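PDB 1V4V: UDP-N-Acetylglucosamine 2-Epimerase from Thermus thermophilus, which probably catalyses the reversible epimerisation at C2 that interconverts UDP-N-acetylglucosamine and UDP-N-acetylmannosamine. Local coordinates for residues A[99-102]-A[103-106]; A[133-136]-A[137-141]; A[12-15]-A[16-19]. One frame throughout, in Å; residues are numbered along the deposited sequence.

Contact 1 (A[99-102]-A[103-106]); sequences GDTL and TTFA
T101 and T104 carry this local contact, and their side chains cross at about a right angle. On T101, OG1 is turned in between the backbone N and the carbonyl carbon (chi1 65°), which places it in front of the first turn of the helix. There it accepts from T104 N at 3.1 Å, with an N-H...O angle of 154°, a capping bond. The same hydroxyl donates to a water 3.1 Å from T101 OG1. T104 OG1 lies beside its own backbone N and bonds to H98 O; this setting sends the methyl the other way, with T104 CG2 3.6 Å from G99 O. With phi at 94°, G99 has a backbone shape in which any side chain would collide with the carbonyl oxygen of the residue before. Main-chain bonds continue the helix: F105 N to T101 O at 3.3 Å, and A106 N to L102 O at 2.9 Å. The F105 ring points elsewhere, meeting W109 of the second subunit edge-to-face. T101 is the N-cap of helix 102-113, and the turn into it from strand 94-98 is one beta-alpha connection of the parallel, Rossmann-like N-terminal sheet, as in GT-B folds.

Contact 2 (A[133-136]-A[137-141]); sequences PFPE and EANRR
P133 and E136 meet E137 and R140, the two residues joined by a salt bridge. R140 grips E137 side-on with two nitrogens on one oxygen: NE and NH1 each lie 2.9 Å from E137 OE1. That oxygen sits only 2° out of the guanidinium plane, while the two donors reach it from opposite faces of the carboxylate. S127 N and G128 N bind OE1 and OE2 of E137, and NH2 of R140 bonds to the arginine's other, stronger charged partner, D100. R140 leaves the backbone with CG flanked by both N and C (chi1 48°), and the chain runs extended to NE, bringing the guanidinium back over E136 C and across P133, whose CD is 3.9 Å from R140 NH1. Were a leucine to replace R140, E137 and D100 would probably both lose their charged mate, and the E137 carboxylate would be left to its amide partners. Main-chain bonds tie the turn together: N139 N to P135 O at 2.8 Å, along with E137 N to P133 O and R140 N to E136 O. Water bridges P133 O and A138 N. Farther out, P135 CG packs 3.7 Å from N139 ND2, the side chains lying side by side; that amide nitrogen bonds to D100 O. The unit opens helix 136-146 after strand 118-121, beside the start of helix 102-113, and A138 packs on F112 of the second subunit.

Contact 3 (A[12-15]-A[16-19]); sequences FGTR and PEAT
The first torsions of F12 and E17 set two separate contacts: chi1 of F12 (51°) lays the ring against A18, whereas chi1 of E17 (-60°) stands CG beside its backbone N, and the rest of that chain runs extended, carrying the carboxylate back to the amides of the preceding loop. E17 OE1 accepts from G13 N at 2.9 Å, met nearly along the C-O axis, and from T14 N through a weak bond of 3.3 Å. In return, E17 N makes a weak bond to T14 OG1, also 3.3 Å long; that hydroxyl lies too close to E17 CG in the model, which leaves its place, and this bond, less sure. The reciprocal pattern is a capping box, with T14 as the N-cap of helix 15-29, and it closes the turn after strand 6-12, the first beta-alpha unit of the Rossmann-like N-terminal domain. Beyond it the helical bonds take over, A18 N to T14 O at 2.9 Å and T19 N to R15 O at 3.0 Å. On the inner side, A18 CA lies over the F12 ring face, 4.1 Å from its centroid and 27° off the normal, a CH-pi contact. The methyl packs beside it, A18 CB being 3.6 Å from F12 CE1. V38 and L40 of strand 34-40 touch F12, while L48 and L52 of helix 45-53 touch A18.

How the contacts relate
From the N terminus, the contacts occur in the order 3, 1, 2; they stand in series, and none nests in or crosses another. Contacts 3 and 1 close short strand-to-helix turns, after strand 6-12 and its neighbour strand 94-98, while contact 2 ends the long loop 122-135 that leads from the next strand of the parallel N-terminal sheet, 118-121, into helix 136-146. Contacts 1 and 2 have centres 9 Å apart and touch directly through the D100-R140 salt bridge, which joins the starts of helices 102-113 and 136-146. E17 merely packs on T101 and T104, linking contact 3 to contact 1. Contacts 2 and 3 do not touch. Both 1 and 2 reach the second subunit; contact 3 does not.

Contact 1 (A[99-102]-A[103-106])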
ATOM      1  N   GLY A  99      -2.742 -12.788   1.447  1.00 27.58           N
ATOM      2  CA  GLY A  99      -4.053 -12.335   1.036  1.00 26.92           C
ATOM      3  C   GLY A  99      -4.216 -10.857   0.776  1.00 26.78           C
ATOM      4  O   GLY A  99      -3.277 -10.064   0.898  1.00 24.54           O
ATOM      5  N   ASP A 100      -5.451 -10.497   0.454  1.00 26.10           N
ATOM      6  CA  ASP A 100      -5.797  -9.133   0.094  1.00 27.69           C
ATOM      7  C   ASP A 100      -6.895  -8.500   0.947  1.00 25.42           C
ATOM      8  O   ASP A 100      -7.531  -7.550   0.507  1.00 25.77           O
ATOM      9  CB  ASP A 100      -6.235  -9.125  -1.374  1.00 30.55           C
ATOM     10  CG  ASP A 100      -5.324  -9.962  -2.261  1.00 36.95           C
ATOM     11  OD1 ASP A 100      -5.814 -10.520  -3.268  1.00 40.00           O
ATOM     12  OD2 ASP A 100      -4.114 -10.056  -1.964  1.00 39.10           O
ATOM     13  N   THR A 101      -7.135  -9.010   2.151  1.00 24.97           N
ATOM     14  CA  THR A 101      -8.186  -8.423   2.977  1.00 22.92           C
ATOM     15  C   THR A 101      -7.753  -7.112   3.629  1.00 21.95           C
ATOM     16  O   THR A 101      -6.567  -6.802   3.701  1.00 22.83           O
ATOM     17  CB  THR A 101      -8.636  -9.370   4.109  1.00 24.67           C
ATOM     18  OG1 THR A 101      -7.545  -9.578   5.014  1.00 23.65           O
ATOM     19  CG2 THR A 101      -9.097 -10.711   3.549  1.00 24.83           C
ATOM     20  N   LEU A 102      -8.737  -6.357   4.110  1.00 22.72           N
ATOM     21  CA  LEU A 102      -8.484  -5.091   4.789  1.00 24.55           C
ATOM     22  C   LEU A 102      -7.650  -5.364   6.051  1.00 24.76           C
ATOM     23  O   LEU A 102      -6.725  -4.618   6.376  1.00 24.16           O
ATOM     24  CB  LEU A 102      -9.817  -4.440   5.172  1.00 26.66           C
ATOM     25  CG  LEU A 102      -9.797  -3.012   5.728  1.00 30.56           C
ATOM     26  CD1 LEU A 102      -9.383  -2.053   4.638  1.00 33.87           C
ATOM     27  CD2 LEU A 102     -11.179  -2.641   6.241  1.00 34.95           C
ATOM     28  N   THR A 103      -7.980  -6.444   6.755  1.00 24.21           N
ATOM     29  CA  THR A 103      -7.257  -6.794   7.974  1.00 22.46           C
ATOM     30  C   THR A 103      -5.791  -7.070   7.666  1.00 22.44           C
ATOM     31  O   THR A 103      -4.909  -6.672   8.424  1.00 22.69           O
ATOM     32  CB  THR A 103      -7.887  -8.020   8.661  1.00 23.45           C
ATOM     33  OG1 THR A 103      -9.236  -7.711   9.025  1.00 24.29           O
ATOM     34  CG2 THR A 103      -7.102  -8.401   9.921  1.00 24.33           C
ATOM     35  N   THR A 104      -5.526  -7.745   6.553  1.00 20.44           N
ATOM     36  CA  THR A 104      -4.155  -8.041   6.176  1.00 22.53           C
ATOM     37  C   THR A 104      -3.353  -6.766   5.983  1.00 22.32           C
ATOM     38  O   THR A 104      -2.212  -6.675   6.439  1.00 20.69           O
ATOM     39  CB  THR A 104      -4.105  -8.905   4.897  1.00 26.53           C
ATOM     40  OG1 THR A 104      -4.457 -10.253   5.233  1.00 28.31           O
ATOM     41  CG2 THR A 104      -2.716  -8.889   4.275  1.00 26.86           C
ATOM     42  N   PHE A 105      -3.933  -5.771   5.315  1.00 20.25           N
ATOM     43  CA  PHE A 105      -3.195  -4.527   5.137  1.00 19.79           C
ATOM     44  C   PHE A 105      -3.025  -3.812   6.474  1.00 18.92           C
ATOM     45  O   PHE A 105      -1.956  -3.274   6.766  1.00 19.91           O
ATOM     46  CB  PHE A 105      -3.896  -3.565   4.170  1.00 19.21           C
ATOM     47  CG  PHE A 105      -3.287  -2.193   4.175  1.00 17.93           C
ATOM     48  CD1 PHE A 105      -1.958  -2.012   3.798  1.00 19.53           C
ATOM     49  CD2 PHE A 105      -4.000  -1.099   4.661  1.00 19.91           C
ATOM     50  CE1 PHE A 105      -1.341  -0.760   3.915  1.00 19.49           C
ATOM     51  CE2 PHE A 105      -3.392   0.155   4.780  1.00 21.68           C
ATOM     52  CZ  PHE A 105      -2.059   0.323   4.408  1.00 19.25           C
ATOM     53  N   ALA A 106      -4.080  -3.798   7.281  1.00 20.92           N
ATOM     54  CA  ALA A 106      -4.022  -3.125   8.574  1.00 22.14           C
ATOM     55  C   ALA A 106      -2.898  -3.712   9.421  1.00 22.86           C
ATOM     56  O   ALA A 106      -2.191  -2.980  10.114  1.00 23.04           O
ATOM     57  CB  ALA A 106      -5.358  -3.251   9.299  1.00 22.10           C
TER
HETATM   58  O   HOH W   1      -5.657 -11.598   3.569  1.00 32.20           O

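Contact 2 (A[133-136]-A[137-141])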
ATOM      1  N   PRO A 133     -11.462  -6.007  -8.034  1.00 33.56           N
ATOM      2  CA  PRO A 133     -12.300  -6.073  -6.834  1.00 32.47           C
ATOM      3  C   PRO A 133     -12.030  -4.949  -5.830  1.00 31.64           C
ATOM      4  O   PRO A 133     -10.890  -4.510  -5.657  1.00 31.21           O
ATOM      5  CB  PRO A 133     -11.955  -7.441  -6.263  1.00 33.22           C
ATOM      6  CG  PRO A 133     -10.492  -7.527  -6.550  1.00 34.24           C
ATOM      7  CD  PRO A 133     -10.409  -7.037  -7.987  1.00 34.35           C
ATOM      8  N   PHE A 134     -13.092  -4.489  -5.178  1.00 30.02           N
ATOM      9  CA  PHE A 134     -12.992  -3.432  -4.178  1.00 29.09           C
ATOM     10  C   PHE A 134     -13.344  -4.042  -2.827  1.00 28.97           C
ATOM     11  O   PHE A 134     -14.366  -4.718  -2.696  1.00 29.20           O
ATOM     12  CB  PHE A 134     -13.981  -2.306  -4.492  1.00 29.53           C
ATOM     13  CG  PHE A 134     -14.084  -1.269  -3.409  1.00 27.13           C
ATOM     14  CD1 PHE A 134     -13.130  -0.260  -3.299  1.00 25.93           C
ATOM     15  CD2 PHE A 134     -15.117  -1.317  -2.480  1.00 28.29           C
ATOM     16  CE1 PHE A 134     -13.205   0.682  -2.282  1.00 26.13           C
ATOM     17  CE2 PHE A 134     -15.203  -0.376  -1.453  1.00 29.96           C
ATOM     18  CZ  PHE A 134     -14.243   0.628  -1.355  1.00 27.48           C
ATOM     19  N   PRO A 135     -12.515  -3.805  -1.801  1.00 27.13           N
ATOM     20  CA  PRO A 135     -11.283  -3.007  -1.790  1.00 25.64           C
ATOM     21  C   PRO A 135     -10.010  -3.850  -1.924  1.00 24.36           C
ATOM     22  O   PRO A 135      -8.908  -3.356  -1.687  1.00 24.18           O
ATOM     23  CB  PRO A 135     -11.356  -2.320  -0.437  1.00 26.57           C
ATOM     24  CG  PRO A 135     -11.868  -3.437   0.430  1.00 25.47           C
ATOM     25  CD  PRO A 135     -12.978  -4.058  -0.422  1.00 27.37           C
ATOM     26  N   GLU A 136     -10.163  -5.112  -2.317  1.00 24.55           N
ATOM     27  CA  GLU A 136      -9.031  -6.033  -2.434  1.00 23.07           C
ATOM     28  C   GLU A 136      -7.854  -5.614  -3.305  1.00 22.55           C
ATOM     29  O   GLU A 136      -6.704  -5.810  -2.914  1.00 20.89           O
ATOM     30  CB  GLU A 136      -9.521  -7.417  -2.883  1.00 24.80           C
ATOM     31  CG  GLU A 136     -10.311  -8.174  -1.823  1.00 29.24           C
ATOM     32  CD  GLU A 136     -11.786  -7.808  -1.790  1.00 32.27           C
ATOM     33  OE1 GLU A 136     -12.512  -8.381  -0.952  1.00 31.93           O
ATOM     34  OE2 GLU A 136     -12.223  -6.960  -2.597  1.00 30.33           O
ATOM     35  N   GLU A 137      -8.123  -5.069  -4.488  1.00 21.91           N
ATOM     36  CA  GLU A 137      -7.033  -4.636  -5.360  1.00 22.87           C
ATOM     37  C   GLU A 137      -6.233  -3.547  -4.640  1.00 21.31           C
ATOM     38  O   GLU A 137      -4.998  -3.556  -4.648  1.00 20.86           O
ATOM     39  CB  GLU A 137      -7.577  -4.087  -6.686  1.00 24.46           C
ATOM     40  CG  GLU A 137      -6.501  -3.473  -7.589  1.00 27.11           C
ATOM     41  CD  GLU A 137      -5.680  -4.499  -8.357  1.00 30.07           C
ATOM     42  OE1 GLU A 137      -5.640  -5.685  -7.957  1.00 29.02           O
ATOM     43  OE2 GLU A 137      -5.053  -4.105  -9.368  1.00 33.00           O
ATOM     44  N   ALA A 138      -6.939  -2.607  -4.017  1.00 20.79           N
ATOM     45  CA  ALA A 138      -6.265  -1.538  -3.288  1.00 20.82           C
ATOM     46  C   ALA A 138      -5.523  -2.140  -2.102  1.00 18.54           C
ATOM     47  O   ALA A 138      -4.369  -1.802  -1.846  1.00 19.82           O
ATOM     48  CB  ALA A 138      -7.277  -0.501  -2.796  1.00 20.23           C
ATOM     49  N   ASN A 139      -6.177  -3.043  -1.379  1.00 19.54           N
ATOM     50  CA  ASN A 139      -5.535  -3.657  -0.219  1.00 19.54           C
ATOM     51  C   ASN A 139      -4.182  -4.275  -0.544  1.00 21.53           C
ATOM     52  O   ASN A 139      -3.194  -4.044   0.172  1.00 20.74           O
ATOM     53  CB  ASN A 139      -6.421  -4.746   0.403  1.00 20.25           C
ATOM     54  CG  ASN A 139      -7.649  -4.190   1.101  1.00 21.05           C
ATOM     55  OD1 ASN A 139      -7.704  -3.014   1.456  1.00 22.59           O
ATOM     56  ND2 ASN A 139      -8.641  -5.053   1.319  1.00 21.77           N
ATOM     57  N   ARG A 140      -4.120  -5.061  -1.617  1.00 18.77           N
ATOM     58  CA  ARG A 140      -2.861  -5.707  -1.954  1.00 19.42           C
ATOM     59  C   ARG A 140      -1.801  -4.746  -2.454  1.00 19.08           C
ATOM     60  O   ARG A 140      -0.623  -4.918  -2.153  1.00 19.11           O
ATOM     61  CB  ARG A 140      -3.084  -6.863  -2.943  1.00 21.30           C
ATOM     62  CG  ARG A 140      -3.940  -6.556  -4.146  1.00 24.87           C
ATOM     63  CD  ARG A 140      -4.489  -7.867  -4.708  1.00 28.92           C
ATOM     64  NE  ARG A 140      -5.271  -7.671  -5.921  1.00 31.28           N
ATOM     65  CZ  ARG A 140      -6.088  -8.584  -6.436  1.00 35.10           C
ATOM     66  NH1 ARG A 140      -6.760  -8.321  -7.547  1.00 33.42           N
ATOM     67  NH2 ARG A 140      -6.245  -9.757  -5.831  1.00 38.18           N
ATOM     68  N   ARG A 141      -2.206  -3.717  -3.192  1.00 18.99           N
ATOM     69  CA  ARG A 141      -1.237  -2.743  -3.673  1.00 18.62           C
ATOM     70  C   ARG A 141      -0.672  -1.956  -2.486  1.00 17.85           C
ATOM     71  O   ARG A 141       0.531  -1.695  -2.426  1.00 19.28           O
ATOM     72  CB  ARG A 141      -1.885  -1.800  -4.685  1.00 20.19           C
ATOM     73  CG  ARG A 141      -2.152  -2.470  -6.027  1.00 23.45           C
ATOM     74  CD  ARG A 141      -2.832  -1.518  -6.996  1.00 26.32           C
ATOM     75  NE  ARG A 141      -2.049  -0.304  -7.189  1.00 30.84           N
ATOM     76  CZ  ARG A 141      -2.426   0.710  -7.960  1.00 33.62           C
ATOM     77  NH1 ARG A 141      -3.578   0.651  -8.618  1.00 34.07           N
ATOM     78  NH2 ARG A 141      -1.661   1.790  -8.053  1.00 32.32           N
TER
HETATM   79  O   HOH W   2      -9.837  -2.161  -4.735  1.00 25.00           O

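Contact 3 (A[12-15]-A[16-19])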
ATOM      1  N   PHE A  12      -2.841 -14.135  10.246  1.00 23.87           N
ATOM      2  CA  PHE A  12      -3.925 -14.444   9.316  1.00 24.52           C
ATOM      3  C   PHE A  12      -5.211 -14.685  10.097  1.00 26.62           C
ATOM      4  O   PHE A  12      -5.171 -14.903  11.311  1.00 27.78           O
ATOM      5  CB  PHE A  12      -3.552 -15.661   8.469  1.00 26.45           C
ATOM      6  CG  PHE A  12      -3.092 -16.842   9.272  1.00 24.78           C
ATOM      7  CD1 PHE A  12      -4.012 -17.705   9.858  1.00 27.17           C
ATOM      8  CD2 PHE A  12      -1.732 -17.082   9.458  1.00 26.60           C
ATOM      9  CE1 PHE A  12      -3.586 -18.793  10.619  1.00 24.25           C
ATOM     10  CE2 PHE A  12      -1.294 -18.170  10.220  1.00 25.78           C
ATOM     11  CZ  PHE A  12      -2.221 -19.027  10.800  1.00 24.77           C
ATOM     12  N   GLY A  13      -6.355 -14.646   9.416  1.00 28.18           N
ATOM     13  CA  GLY A  13      -7.609 -14.830  10.125  1.00 29.25           C
ATOM     14  C   GLY A  13      -8.689 -15.695   9.495  1.00 29.25           C
ATOM     15  O   GLY A  13      -9.812 -15.717   9.993  1.00 29.62           O
ATOM     16  N   THR A  14      -8.375 -16.397   8.412  1.00 29.67           N
ATOM     17  CA  THR A  14      -9.362 -17.260   7.772  1.00 30.94           C
ATOM     18  C   THR A  14      -8.762 -18.637   7.529  1.00 31.24           C
ATOM     19  O   THR A  14      -7.542 -18.791   7.444  1.00 30.05           O
ATOM     20  CB  THR A  14      -9.835 -16.687   6.419  1.00 30.91           C
ATOM     21  OG1 THR A  14      -8.801 -16.850   5.440  1.00 29.21           O
ATOM     22  CG2 THR A  14     -10.168 -15.205   6.557  1.00 30.99           C
ATOM     23  N   ARG A  15      -9.626 -19.638   7.406  1.00 31.35           N
ATOM     24  CA  ARG A  15      -9.172 -21.002   7.182  1.00 33.48           C
ATOM     25  C   ARG A  15      -8.342 -21.153   5.913  1.00 32.89           C
ATOM     26  O   ARG A  15      -7.314 -21.824   5.923  1.00 32.82           O
ATOM     27  CB  ARG A  15     -10.372 -21.955   7.178  1.00 34.82           C
ATOM     28  CG  ARG A  15     -10.927 -22.189   8.575  1.00 40.10           C
ATOM     29  CD  ARG A  15     -12.159 -23.082   8.580  1.00 43.02           C
ATOM     30  NE  ARG A  15     -13.329 -22.410   8.020  1.00 47.17           N
ATOM     31  CZ  ARG A  15     -14.567 -22.889   8.087  1.00 48.71           C
ATOM     32  NH1 ARG A  15     -15.572 -22.211   7.550  1.00 49.06           N
ATOM     33  NH2 ARG A  15     -14.800 -24.043   8.697  1.00 50.67           N
ATOM     34  N   PRO A  16      -8.772 -20.531   4.801  1.00 33.95           N
ATOM     35  CA  PRO A  16      -7.998 -20.646   3.558  1.00 32.81           C
ATOM     36  C   PRO A  16      -6.583 -20.076   3.720  1.00 32.46           C
ATOM     37  O   PRO A  16      -5.618 -20.592   3.151  1.00 31.15           O
ATOM     38  CB  PRO A  16      -8.832 -19.844   2.561  1.00 35.44           C
ATOM     39  CG  PRO A  16     -10.232 -20.068   3.049  1.00 35.59           C
ATOM     40  CD  PRO A  16     -10.081 -19.900   4.545  1.00 34.68           C
ATOM     41  N   GLU A  17      -6.467 -19.004   4.493  1.00 30.07           N
ATOM     42  CA  GLU A  17      -5.170 -18.386   4.730  1.00 28.89           C
ATOM     43  C   GLU A  17      -4.325 -19.318   5.595  1.00 25.50           C
ATOM     44  O   GLU A  17      -3.154 -19.543   5.315  1.00 25.09           O
ATOM     45  CB  GLU A  17      -5.348 -17.029   5.418  1.00 30.72           C
ATOM     46  CG  GLU A  17      -6.181 -16.034   4.601  1.00 33.26           C
ATOM     47  CD  GLU A  17      -6.382 -14.700   5.304  1.00 36.16           C
ATOM     48  OE1 GLU A  17      -6.277 -14.647   6.548  1.00 32.67           O
ATOM     49  OE2 GLU A  17      -6.666 -13.700   4.608  1.00 39.76           O
ATOM     50  N   ALA A  18      -4.933 -19.873   6.636  1.00 26.49           N
ATOM     51  CA  ALA A  18      -4.224 -20.782   7.531  1.00 26.41           C
ATOM     52  C   ALA A  18      -3.630 -21.951   6.744  1.00 26.76           C
ATOM     53  O   ALA A  18      -2.485 -22.351   6.962  1.00 25.55           O
ATOM     54  CB  ALA A  18      -5.179 -21.296   8.612  1.00 25.52           C
ATOM     55  N   THR A  19      -4.415 -22.488   5.817  1.00 28.11           N
ATOM     56  CA  THR A  19      -3.977 -23.609   4.998  1.00 27.49           C
ATOM     57  C   THR A  19      -2.736 -23.280   4.183  1.00 26.50           C
ATOM     58  O   THR A  19      -1.800 -24.071   4.121  1.00 25.97           O
ATOM     59  CB  THR A  19      -5.098 -24.056   4.028  1.00 30.30           C
ATOM     60  OG1 THR A  19      -6.221 -24.524   4.785  1.00 33.27           O
ATOM     61  CG2 THR A  19      -4.607 -25.167   3.115  1.00 29.60           C
TER